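Local coordinates for fat acid-binding protein (Eubacterium ventriosum, PDB 3NYI), which probably binds fatty acids and is a DegV-family protein found with stearic acid bound, at residues A[46-49]-A[50-54]. Sequence-based numbering, arbitrary orientation. Where two conformers were deposited one is given.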
# COMPACT_ATOMS: atom_id res chain seq x y z
N ILE A 46 0.11 -18.77 -0.30
CA ILE A 46 -1.14 -18.60 -1.02
C ILE A 46 -0.97 -17.43 -1.97
O ILE A 46 -0.15 -16.56 -1.72
CB ILE A 46 -2.33 -18.31 -0.07
CG1 ILE A 46 -3.65 -18.31 -0.85
CG2 ILE A 46 -2.13 -16.98 0.67
CD1 ILE A 46 -4.86 -18.02 -0.01
N THR A 47 -1.73 -17.42 -3.06
CA THR A 47 -1.57 -16.35 -4.05
C THR A 47 -2.67 -15.31 -3.96
O THR A 47 -3.77 -15.57 -3.47
CB THR A 47 -1.55 -16.89 -5.50
OG1 THR A 47 -2.90 -17.13 -5.93
CG2 THR A 47 -0.72 -18.16 -5.60
N ARG A 48 -2.36 -14.13 -4.47
CA ARG A 48 -3.28 -13.02 -4.45
C ARG A 48 -4.58 -13.38 -5.17
O ARG A 48 -5.67 -13.15 -4.66
CB ARG A 48 -2.61 -11.81 -5.09
CG ARG A 48 -3.45 -10.59 -5.12
CD ARG A 48 -3.94 -10.34 -6.51
NE ARG A 48 -4.50 -9.01 -6.63
CZ ARG A 48 -5.36 -8.66 -7.58
NH1 ARG A 48 -5.73 -9.57 -8.46
NH2 ARG A 48 -5.83 -7.42 -7.63
N ASP A 49 -4.45 -13.97 -6.36
CA ASP A 49 -5.64 -14.32 -7.12
C ASP A 49 -6.55 -15.33 -6.41
O ASP A 49 -7.77 -15.20 -6.45
CB ASP A 49 -5.27 -14.78 -8.54
CG ASP A 49 -4.83 -13.62 -9.43
OD1 ASP A 49 -4.81 -12.46 -8.95
OD2 ASP A 49 -4.49 -13.85 -10.60
N GLU A 50 -5.95 -16.32 -5.73
CA GLU A 50 -6.73 -17.33 -5.01
C GLU A 50 -7.56 -16.70 -3.90
O GLU A 50 -8.71 -17.06 -3.68
CB GLU A 50 -5.83 -18.36 -4.34
CG GLU A 50 -4.88 -19.11 -5.24
CD GLU A 50 -4.07 -20.10 -4.43
OE1 GLU A 50 -2.88 -19.83 -4.17
OE2 GLU A 50 -4.63 -21.15 -4.04
N CYS A 51 -6.94 -15.77 -3.18
CA CYS A 51 -7.62 -15.11 -2.09
C CYS A 51 -8.84 -14.33 -2.58
O CYS A 51 -9.91 -14.40 -1.98
CB CYS A 51 -6.66 -14.18 -1.34
SG CYS A 51 -7.36 -13.45 0.15
N TYR A 52 -8.68 -13.58 -3.67
CA TYR A 52 -9.80 -12.83 -4.20
C TYR A 52 -10.93 -13.79 -4.58
O TYR A 52 -12.11 -13.50 -4.38
CB TYR A 52 -9.38 -12.02 -5.43
CG TYR A 52 -8.83 -10.62 -5.14
CD1 TYR A 52 -7.50 -10.43 -4.78
CD2 TYR A 52 -9.64 -9.50 -5.26
CE1 TYR A 52 -7.00 -9.14 -4.54
CE2 TYR A 52 -9.15 -8.21 -5.02
CZ TYR A 52 -7.83 -8.04 -4.66
OH TYR A 52 -7.34 -6.76 -4.43
N GLN A 53 -10.55 -14.94 -5.14
CA GLN A 53 -11.53 -15.95 -5.55
C GLN A 53 -12.37 -16.44 -4.38
O GLN A 53 -13.59 -16.50 -4.47
CB GLN A 53 -10.85 -17.13 -6.24
CG GLN A 53 -10.83 -17.04 -7.76
CD GLN A 53 -12.22 -16.88 -8.37
OE1 GLN A 53 -13.22 -17.31 -7.81
NE2 GLN A 53 -12.27 -16.25 -9.53
N ARG A 54 -11.71 -16.79 -3.27
CA ARG A 54 -12.43 -17.25 -2.09
C ARG A 54 -13.49 -16.24 -1.68
O ARG A 54 -14.60 -16.61 -1.35
CB ARG A 54 -11.47 -17.51 -0.93
CG ARG A 54 -10.58 -18.73 -1.11
CD ARG A 54 -11.39 -20.02 -1.08
NE ARG A 54 -12.21 -20.12 0.12
CZ ARG A 54 -11.78 -20.56 1.30
NH1 ARG A 54 -10.52 -20.95 1.43
NH2 ARG A 54 -12.60 -20.62 2.33
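Cys-51 N, Tyr-52 N and Gln-53 N bond back to the carbonyls of Thr-47, Arg-48 and Asp-49, opening helix 48-57; Tyr-52 N lies 3.2 Å from Arg-48 O. Thr-47, at the N-cap, accepts from Glu-50 N through OG1, though the position of this hydroxyl, and with it the bond, is doubtful. Glu-50, with CG anti to its carbonyl carbon (chi1 -57°) and the chain extended beyond, reaches back so that OE1 takes Thr-47 N at 2.9 Å, from above the carboxylate plane. On another side of the turn, Arg-48 turns about its CB-CG bond (chi2 -106°) and lays its guanidinium over the rim of the Tyr-52 ring in an off-centre cation-pi contact, CZ 4.0 Å from the ring centroid and the planes 38° apart. Arg-48 NH1 also forms a salt bridge with Asp-49 OD1 (3.1 Å), which lies in the guanidinium plane at its edge, while Asp-49 OD2 pairs with Lys-246. Arg-48 NE and Tyr-52 OH share Ile-272 O, and Arg-48 NH2 bonds Gly-243 O. A leucine at Arg-48 would probably leave Asp-49 OD1 without its charged mate, Gly-243 O without this donor and the Tyr-52 ring without its guanidinium. Thr-47 and Glu-50 thus make a capping box, starting a helix whose Tyr-52 side chain lies about 7 Å from the bound stearic acid.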